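Local coordinates for EGF family domain-containing protein (Toxoplasma gondii, PDB 4Z80) that binds a peptide of the rhoptry neck protein TgRON2L1 and probably takes part, as AMA-RON2 pairs do, in the moving junction during host-cell invasion, at residues K100-T105 with M329-S334; T115-E120 with R290-H295. All blocks are in the same frame, centred on the assembly; numbering follows the deposited sequence.

Contact 1 of 2, residues K100-T105 with M329-S334; sequences KVIAFT and MVYVTS
The chain of Lys100 runs past Tyr331 CB, and its CE comes to lie over one face of the Tyr331 ring. This pair makes the tight part of the contact. A chi1 of 174° turns the chain away from its own backbone N, and from there it is fully extended. Lys100 CG meets Tyr331 CB at 3.7 Å. Farther out, Lys100 CE stands 3.9 Å from the centroid of the Tyr331 ring, a CH-pi contact close to the ring normal. Lys100 NZ follows over the same face, 4.3 Å from that centroid, as a cation-pi partner. The buried ammonium group also has hydrogen bonds to Gln297 OE1 and Tyr57 O.

Elsewhere the packing is sparse. Ile102 CD1 reaches Tyr331 CE2 at 3.9 Å, approaching the ring obliquely. At the other end, Val101 CG2 touches Met329 CB at 3.9 Å. The Met329 chain then bends away toward Met281 and Asp283, and this residue is partly exposed. No hydrogen bond joins the two segments. Lys100 O is buried against Tyr331 CB without a partner in the model.

Met329 pairs through its backbone with Gly99, just before Lys100. Strand 101-104 then leaves to pair with 318-321, while 329-332 stays inside the four-stranded antiparallel sheet. Side chains join the two sheets, consistent with the PAN-type fold of AMA proteins, to whose family region 329-334 belongs.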
ATOM      1  N   LYS A 100      -5.534   6.274   5.160  1.00 10.06           N
ATOM      2  CA  LYS A 100      -4.123   6.657   5.085  1.00 10.69           C
ATOM      3  C   LYS A 100      -3.665   6.935   3.658  1.00 10.27           C
ATOM      4  O   LYS A 100      -3.685   6.053   2.802  1.00 11.44           O
ATOM      5  CB  LYS A 100      -3.249   5.566   5.710  1.00 10.38           C
ATOM      6  CG  LYS A 100      -1.735   5.772   5.567  1.00  9.79           C
ATOM      7  CD  LYS A 100      -0.974   4.717   6.368  1.00 10.19           C
ATOM      8  CE  LYS A 100       0.523   4.722   6.099  1.00 10.02           C
ATOM      9  NZ  LYS A 100       1.236   3.769   6.994  1.00 10.33           N
ATOM     10  N   VAL A 101      -3.219   8.169   3.433  1.00 11.11           N
ATOM     11  CA  VAL A 101      -2.693   8.618   2.149  1.00 10.90           C
ATOM     12  C   VAL A 101      -1.301   9.211   2.371  1.00 12.01           C
ATOM     13  O   VAL A 101      -1.077   9.895   3.376  1.00 11.85           O
ATOM     14  CB  VAL A 101      -3.627   9.676   1.513  1.00 13.23           C
ATOM     15  CG1 VAL A 101      -3.015  10.294   0.262  1.00 14.26           C
ATOM     16  CG2 VAL A 101      -4.988   9.054   1.202  1.00 13.28           C
ATOM     17  N   ILE A 102      -0.383   8.958   1.448  1.00 10.81           N
ATOM     18  CA  ILE A 102       0.928   9.593   1.493  1.00 11.06           C
ATOM     19  C   ILE A 102       0.837  10.966   0.848  1.00 10.40           C
ATOM     20  O   ILE A 102       0.744  11.088  -0.372  1.00 12.41           O
ATOM     21  CB  ILE A 102       1.999   8.745   0.797  1.00 10.84           C
ATOM     22  CG1 ILE A 102       2.004   7.317   1.357  1.00 12.10           C
ATOM     23  CG2 ILE A 102       3.364   9.398   0.968  1.00 11.46           C
ATOM     24  CD1 ILE A 102       2.087   7.215   2.888  1.00 13.70           C
ATOM     25  N   ALA A 103       0.847  11.992   1.693  1.00 10.70           N
ATOM     26  CA  ALA A 103       0.694  13.377   1.275  1.00 11.04           C
ATOM     27  C   ALA A 103       2.038  14.015   0.987  1.00 10.60           C
ATOM     28  O   ALA A 103       3.010  13.784   1.710  1.00 11.64           O
ATOM     29  CB  ALA A 103      -0.027  14.170   2.357  1.00 11.14           C
ATOM     30  N   PHE A 104       2.088  14.816  -0.065  1.00  9.26           N
ATOM     31  CA  PHE A 104       3.249  15.652  -0.349  1.00  9.02           C
ATOM     32  C   PHE A 104       3.051  16.951   0.413  1.00 11.71           C
ATOM     33  O   PHE A 104       1.990  17.557   0.324  1.00 11.61           O
ATOM     34  CB  PHE A 104       3.398  15.911  -1.840  1.00  9.77           C
ATOM     35  CG  PHE A 104       4.021  14.769  -2.595  1.00  9.74           C
ATOM     36  CD1 PHE A 104       3.439  13.511  -2.595  1.00 11.14           C
ATOM     37  CD2 PHE A 104       5.190  14.955  -3.318  1.00 11.50           C
ATOM     38  CE1 PHE A 104       4.030  12.460  -3.293  1.00 10.56           C
ATOM     39  CE2 PHE A 104       5.769  13.907  -4.025  1.00 11.82           C
ATOM     40  CZ  PHE A 104       5.190  12.671  -4.005  1.00 10.29           C
ATOM     41  N   THR A 105       4.055  17.355   1.183  1.00 10.73           N
ATOM     42  CA  THR A 105       3.935  18.505   2.072  1.00 10.90           C
ATOM     43  C   THR A 105       5.188  19.374   2.063  1.00 11.04           C
ATOM     44  O   THR A 105       6.212  19.023   1.478  1.00 12.15           O
ATOM     45  CB  THR A 105       3.673  18.053   3.537  1.00 11.74           C
ATOM     46  OG1 THR A 105       4.861  17.460   4.075  1.00 14.11           O
ATOM     47  CG2 THR A 105       2.551  17.033   3.613  1.00 12.05           C
ATOM     48  N   MET A 329     -10.012   5.801   0.747  1.00 11.09           N
ATOM     49  CA  MET A 329      -8.695   5.278   0.409  1.00 13.10           C
ATOM     50  C   MET A 329      -8.179   4.341   1.484  1.00 12.96           C
ATOM     51  O   MET A 329      -8.509   4.484   2.660  1.00 14.41           O
ATOM     52  CB  MET A 329      -7.701   6.422   0.207  1.00 13.47           C
ATOM     53  CG  MET A 329      -8.063   7.398  -0.896  1.00 13.53           C
ATOM     54  SD  MET A 329      -8.473   6.607  -2.475  1.00 19.07           S
ATOM     55  CE  MET A 329      -6.991   5.664  -2.781  1.00 15.32           C
ATOM     56  N   VAL A 330      -7.380   3.371   1.054  1.00 11.45           N
ATOM     57  CA  VAL A 330      -6.807   2.376   1.946  1.00 12.57           C
ATOM     58  C   VAL A 330      -5.347   2.164   1.585  1.00 12.10           C
ATOM     59  O   VAL A 330      -5.030   1.873   0.436  1.00 11.60           O
ATOM     60  CB  VAL A 330      -7.542   1.018   1.854  1.00 12.67           C
ATOM     61  CG1 VAL A 330      -7.216   0.152   3.037  1.00 12.67           C
ATOM     62  CG2 VAL A 330      -9.054   1.203   1.737  1.00 15.15           C
ATOM     63  N   TYR A 331      -4.466   2.308   2.570  1.00 10.86           N
ATOM     64  CA  TYR A 331      -3.057   1.990   2.416  1.00 11.25           C
ATOM     65  C   TYR A 331      -2.861   0.519   2.763  1.00 10.26           C
ATOM     66  O   TYR A 331      -3.139   0.090   3.872  1.00 11.00           O
ATOM     67  CB  TYR A 331      -2.192   2.896   3.310  1.00 10.07           C
ATOM     68  CG  TYR A 331      -0.694   2.763   3.083  1.00 10.98           C
ATOM     69  CD1 TYR A 331       0.054   1.814   3.775  1.00 10.18           C
ATOM     70  CD2 TYR A 331      -0.033   3.580   2.174  1.00  9.69           C
ATOM     71  CE1 TYR A 331       1.427   1.688   3.566  1.00 10.84           C
ATOM     72  CE2 TYR A 331       1.333   3.460   1.960  1.00  9.70           C
ATOM     73  CZ  TYR A 331       2.053   2.512   2.654  1.00 10.24           C
ATOM     74  OH  TYR A 331       3.413   2.393   2.424  1.00 11.82           O
ATOM     75  N   VAL A 332      -2.383  -0.239   1.784  1.00 12.05           N
ATOM     76  CA  VAL A 332      -2.308  -1.688   1.856  1.00 12.14           C
ATOM     77  C   VAL A 332      -0.876  -2.145   1.642  1.00 13.24           C
ATOM     78  O   VAL A 332      -0.283  -1.821   0.624  1.00 14.49           O
ATOM     79  CB  VAL A 332      -3.209  -2.311   0.765  1.00 14.98           C
ATOM     80  CG1 VAL A 332      -3.083  -3.810   0.724  1.00 19.40           C
ATOM     81  CG2 VAL A 332      -4.662  -1.886   0.987  1.00 16.80           C
ATOM     82  N   THR A 333      -0.312  -2.904   2.573  1.00 11.39           N
ATOM     83  CA  THR A 333       1.008  -3.469   2.331  1.00 11.75           C
ATOM     84  C   THR A 333       0.907  -4.790   1.569  1.00 14.16           C
ATOM     85  O   THR A 333      -0.149  -5.432   1.515  1.00 13.28           O
ATOM     86  CB  THR A 333       1.800  -3.684   3.631  1.00 12.92           C
ATOM     87  OG1 THR A 333       1.268  -4.796   4.360  1.00 14.81           O
ATOM     88  CG2 THR A 333       1.763  -2.431   4.498  1.00 14.53           C
ATOM     89  N   SER A 334       2.020  -5.182   0.978  1.00 12.15           N
ATOM     90  CA  SER A 334       2.082  -6.397   0.177  1.00 12.00           C
ATOM     91  C   SER A 334       1.755  -7.611   1.033  1.00 13.45           C
ATOM     92  O   SER A 334       1.240  -8.616   0.536  1.00 15.80           O
ATOM     93  CB  SER A 334       3.472  -6.525  -0.449  1.00 13.18           C
ATOM     94  OG  SER A 334       3.524  -7.527  -1.454  1.00 13.72           O
TER

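Contact 2 of 2, residues T115-E120 with R290-H295; sequences TRWKNE and RLLGYH
Arg290 reaches from a strand to the carbonyl oxygen of Lys118, at the end of a 3-10 turn. The strand, 289-291, lies at the edge of the four-stranded antiparallel sheet of this AMA protein, and residues 116-118 form the turn in a loop.

The Arg290 side chain leaves with CG opposite the backbone N (chi1 -164°). A bend at chi2 (86°) then turns the chain toward the loop. Arg290 NH1 donates to Lys118 O at 2.8 Å, in the carbonyl plane and on a lone pair. Arg290 NH2 adds a weak bond to the same oxygen at 3.1 Å. One carbonyl is thus gripped by two N-H groups at the edge of the guanidinium, which limits rotation of that group.

Trp117 packs against the base of the same arginine. Its CG stands between the backbone N and the carbonyl carbon (chi1 70°), and the six-membered ring reaches the strand segment. Trp117 CZ3 meets Arg290 CG at 4.0 Å, with that carbon at the ring's edge. Trp117 CE3 packs on Leu292 CD2 at 3.7 Å, the two side chains crossing at about a right angle. Lys118 CG lies over one face of the indole.

Glu120 crosses Arg290 at about a right angle, its CG 4.2 Å from Arg290 NH2. Glu120 OE1 accepts a hydrogen bond from Tyr220 N. The carboxylate has no direct bond to the guanidinium. A water links the two groups: it donates to Glu120 OE2 at 2.7 Å and accepts from Arg290 NH2 at 3.0 Å.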
ATOM      1  N   THR A 115      -3.420  14.255  -3.420  1.00 14.02           N
ATOM      2  CA  THR A 115      -3.631  13.548  -4.692  1.00 14.51           C
ATOM      3  C   THR A 115      -2.367  13.469  -5.554  1.00 12.92           C
ATOM      4  O   THR A 115      -2.328  12.755  -6.557  1.00 13.89           O
ATOM      5  CB  THR A 115      -4.758  14.194  -5.538  1.00 18.00           C
ATOM      6  OG1 THR A 115      -4.423  15.542  -5.862  1.00 22.09           O
ATOM      7  CG2 THR A 115      -6.088  14.158  -4.785  1.00 22.91           C
ATOM      8  N   ARG A 116      -1.326  14.193  -5.163  1.00 12.12           N
ATOM      9  CA  ARG A 116      -0.061  14.169  -5.875  1.00 12.61           C
ATOM     10  C   ARG A 116       0.508  12.746  -6.008  1.00 12.29           C
ATOM     11  O   ARG A 116       1.169  12.433  -7.001  1.00 11.46           O
ATOM     12  CB  ARG A 116       0.932  15.099  -5.157  1.00 13.00           C
ATOM     13  CG  ARG A 116       2.341  15.085  -5.680  1.00 12.80           C
ATOM     14  CD  ARG A 116       2.508  15.753  -7.044  1.00 13.94           C
ATOM     15  NE  ARG A 116       3.941  15.803  -7.271  1.00 13.96           N
ATOM     16  CZ  ARG A 116       4.747  16.787  -6.884  1.00 13.36           C
ATOM     17  NH1 ARG A 116       4.260  17.902  -6.345  1.00 13.69           N
ATOM     18  NH2 ARG A 116       6.045  16.660  -7.074  1.00 13.70           N
ATOM     19  N   TRP A 117       0.247  11.890  -5.021  1.00 11.11           N
ATOM     20  CA  TRP A 117       0.788  10.530  -5.025  1.00  9.79           C
ATOM     21  C   TRP A 117       0.407   9.744  -6.278  1.00  9.21           C
ATOM     22  O   TRP A 117       1.099   8.797  -6.639  1.00 10.41           O
ATOM     23  CB  TRP A 117       0.332   9.757  -3.774  1.00 10.56           C
ATOM     24  CG  TRP A 117      -1.132   9.417  -3.750  1.00 10.15           C
ATOM     25  CD1 TRP A 117      -2.128  10.144  -3.180  1.00 10.62           C
ATOM     26  CD2 TRP A 117      -1.759   8.265  -4.339  1.00 10.66           C
ATOM     27  NE1 TRP A 117      -3.342   9.519  -3.373  1.00 13.20           N
ATOM     28  CE2 TRP A 117      -3.138   8.362  -4.079  1.00 11.84           C
ATOM     29  CE3 TRP A 117      -1.280   7.158  -5.042  1.00 12.97           C
ATOM     30  CZ2 TRP A 117      -4.051   7.395  -4.509  1.00 14.48           C
ATOM     31  CZ3 TRP A 117      -2.192   6.199  -5.472  1.00 14.08           C
ATOM     32  CH2 TRP A 117      -3.555   6.325  -5.203  1.00 14.38           C
ATOM     33  N   LYS A 118      -0.673  10.142  -6.940  1.00 10.71           N
ATOM     34  CA  LYS A 118      -1.165   9.394  -8.097  1.00 12.16           C
ATOM     35  C   LYS A 118      -0.266   9.498  -9.316  1.00 12.15           C
ATOM     36  O   LYS A 118      -0.349   8.655 -10.213  1.00 12.76           O
ATOM     37  CB  LYS A 118      -2.572   9.860  -8.463  1.00 12.74           C
ATOM     38  CG  LYS A 118      -3.588   9.520  -7.408  1.00 14.17           C
ATOM     39  CD  LYS A 118      -4.976   9.953  -7.829  1.00 17.95           C
ATOM     40  CE  LYS A 118      -5.985   9.684  -6.736  1.00 28.53           C
ATOM     41  NZ  LYS A 118      -7.331  10.186  -7.109  1.00 33.73           N
ATOM     42  N   ASN A 119       0.566  10.532  -9.384  1.00 11.54           N
ATOM     43  CA  ASN A 119       1.546  10.619 -10.467  1.00 12.31           C
ATOM     44  C   ASN A 119       2.599   9.535 -10.290  1.00 11.46           C
ATOM     45  O   ASN A 119       2.889   9.125  -9.165  1.00 11.13           O
ATOM     46  CB  ASN A 119       2.229  11.982 -10.504  1.00 11.62           C
ATOM     47  CG  ASN A 119       1.268  13.127 -10.747  1.00 13.38           C
ATOM     48  OD1 ASN A 119       0.071  12.933 -10.963  1.00 14.33           O
ATOM     49  ND2 ASN A 119       1.800  14.347 -10.698  1.00 14.63           N
ATOM     50  N   GLU A 120       3.178   9.056 -11.387  1.00 12.70           N
ATOM     51  CA  GLU A 120       4.210   8.041 -11.275  1.00 11.05           C
ATOM     52  C   GLU A 120       5.483   8.569 -10.627  1.00 11.71           C
ATOM     53  O   GLU A 120       5.743   9.777 -10.594  1.00 12.50           O
ATOM     54  CB  GLU A 120       4.551   7.460 -12.646  1.00 14.16           C
ATOM     55  CG  GLU A 120       3.525   6.469 -13.151  1.00 12.49           C
ATOM     56  CD  GLU A 120       3.973   5.757 -14.413  1.00 12.54           C
ATOM     57  OE1 GLU A 120       5.118   5.975 -14.852  1.00 12.78           O
ATOM     58  OE2 GLU A 120       3.169   4.984 -14.962  1.00 14.25           O
ATOM     59  N   ARG A 290      -3.854   0.597  -6.967  1.00 12.79           N
ATOM     60  CA  ARG A 290      -2.686   1.266  -7.542  1.00 12.33           C
ATOM     61  C   ARG A 290      -1.440   0.917  -6.736  1.00 12.77           C
ATOM     62  O   ARG A 290      -1.374   1.199  -5.545  1.00 13.42           O
ATOM     63  CB  ARG A 290      -2.890   2.778  -7.570  1.00 11.86           C
ATOM     64  CG  ARG A 290      -1.925   3.504  -8.478  1.00 13.23           C
ATOM     65  CD  ARG A 290      -2.462   3.536  -9.913  1.00 13.41           C
ATOM     66  NE  ARG A 290      -1.503   4.139 -10.833  1.00 12.50           N
ATOM     67  CZ  ARG A 290      -1.237   5.441 -10.883  1.00 12.84           C
ATOM     68  NH1 ARG A 290      -1.853   6.273 -10.052  1.00 12.14           N
ATOM     69  NH2 ARG A 290      -0.352   5.910 -11.746  1.00 12.16           N
ATOM     70  N   LEU A 291      -0.467   0.286  -7.383  1.00 11.32           N
ATOM     71  CA  LEU A 291       0.805  -0.030  -6.745  1.00 10.93           C
ATOM     72  C   LEU A 291       1.609   1.247  -6.545  1.00 12.57           C
ATOM     73  O   LEU A 291       1.600   2.121  -7.411  1.00 11.33           O
ATOM     74  CB  LEU A 291       1.603  -1.021  -7.592  1.00 11.89           C
ATOM     75  CG  LEU A 291       0.920  -2.363  -7.870  1.00 12.00           C
ATOM     76  CD1 LEU A 291       1.801  -3.190  -8.785  1.00 14.66           C
ATOM     77  CD2 LEU A 291       0.604  -3.128  -6.602  1.00 15.53           C
ATOM     78  N   LEU A 292       2.275   1.349  -5.395  1.00 11.31           N
ATOM     79  CA  LEU A 292       3.189   2.453  -5.111  1.00 12.84           C
ATOM     80  C   LEU A 292       4.617   1.984  -5.345  1.00 12.62           C
ATOM     81  O   LEU A 292       4.973   0.844  -5.035  1.00 13.47           O
ATOM     82  CB  LEU A 292       3.027   2.955  -3.682  1.00 12.05           C
ATOM     83  CG  LEU A 292       1.625   3.407  -3.273  1.00 10.67           C
ATOM     84  CD1 LEU A 292       1.612   3.804  -1.799  1.00 12.96           C
ATOM     85  CD2 LEU A 292       1.140   4.554  -4.134  1.00 14.70           C
ATOM     86  N   GLY A 293       5.452   2.870  -5.876  1.00 11.19           N
ATOM     87  CA  GLY A 293       6.816   2.506  -6.209  1.00 11.64           C
ATOM     88  C   GLY A 293       7.795   2.632  -5.053  1.00 11.70           C
ATOM     89  O   GLY A 293       8.913   2.136  -5.118  1.00 11.88           O
ATOM     90  N   TYR A 294       7.352   3.293  -3.990  1.00 11.50           N
ATOM     91  CA  TYR A 294       8.201   3.600  -2.842  1.00 11.64           C
ATOM     92  C   TYR A 294       7.610   3.061  -1.544  1.00  9.79           C
ATOM     93  O   TYR A 294       6.389   3.127  -1.331  1.00 11.40           O
ATOM     94  CB  TYR A 294       8.386   5.110  -2.708  1.00 11.11           C
ATOM     95  CG  TYR A 294       9.151   5.809  -3.812  1.00 10.30           C
ATOM     96  CD1 TYR A 294      10.273   5.235  -4.393  1.00 11.74           C
ATOM     97  CD2 TYR A 294       8.760   7.068  -4.247  1.00 11.75           C
ATOM     98  CE1 TYR A 294      10.988   5.901  -5.386  1.00 14.18           C
ATOM     99  CE2 TYR A 294       9.469   7.746  -5.230  1.00 12.37           C
ATOM    100  CZ  TYR A 294      10.580   7.156  -5.796  1.00 12.77           C
ATOM    101  OH  TYR A 294      11.292   7.826  -6.787  1.00 13.60           O
ATOM    102  N   HIS A 295       8.484   2.545  -0.683  1.00 10.24           N
ATOM    103  CA  HIS A 295       8.112   2.056   0.642  1.00 10.92           C
ATOM    104  C   HIS A 295       8.054   3.170   1.682  1.00 10.76           C
ATOM    105  O   HIS A 295       7.379   3.035   2.702  1.00 10.64           O
ATOM    106  CB  HIS A 295       9.091   0.994   1.118  1.00  9.88           C
ATOM    107  CG  HIS A 295       9.111  -0.231   0.265  1.00 10.41           C
ATOM    108  ND1 HIS A 295       8.153  -1.217   0.354  1.00 11.98           N
ATOM    109  CD2 HIS A 295       9.975  -0.626  -0.698  1.00 13.62           C
ATOM    110  CE1 HIS A 295       8.430  -2.172  -0.519  1.00 12.59           C
ATOM    111  NE2 HIS A 295       9.531  -1.839  -1.167  1.00 12.23           N
TER
HETATM  112  O   HOH W   1       1.272   3.967 -13.265  1.00 13.69           O

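The centres of contacts 1 and 2 lie about 9 Å apart, and the two touch directly. Along the chain, contact 2 is nested within the loop that contact 1 closes. Val101 CG1 packs on Trp117 CD1 at 3.6 Å. Phe104 CG meets Arg116 CG at 3.5 Å. Between the later segments, Tyr331 CE2 lies 3.8 Å from Leu292 CD1. Both contacts reach the same four-stranded sheet, through 329-332 and 289-291. Strand 280-283 runs between these two strands, and its Met281 touches Met329, Tyr331, Trp117 and Leu292. The contacts thus share Met281 as a common neighbour in a mostly buried region. No residue of the bound peptide touches either contact.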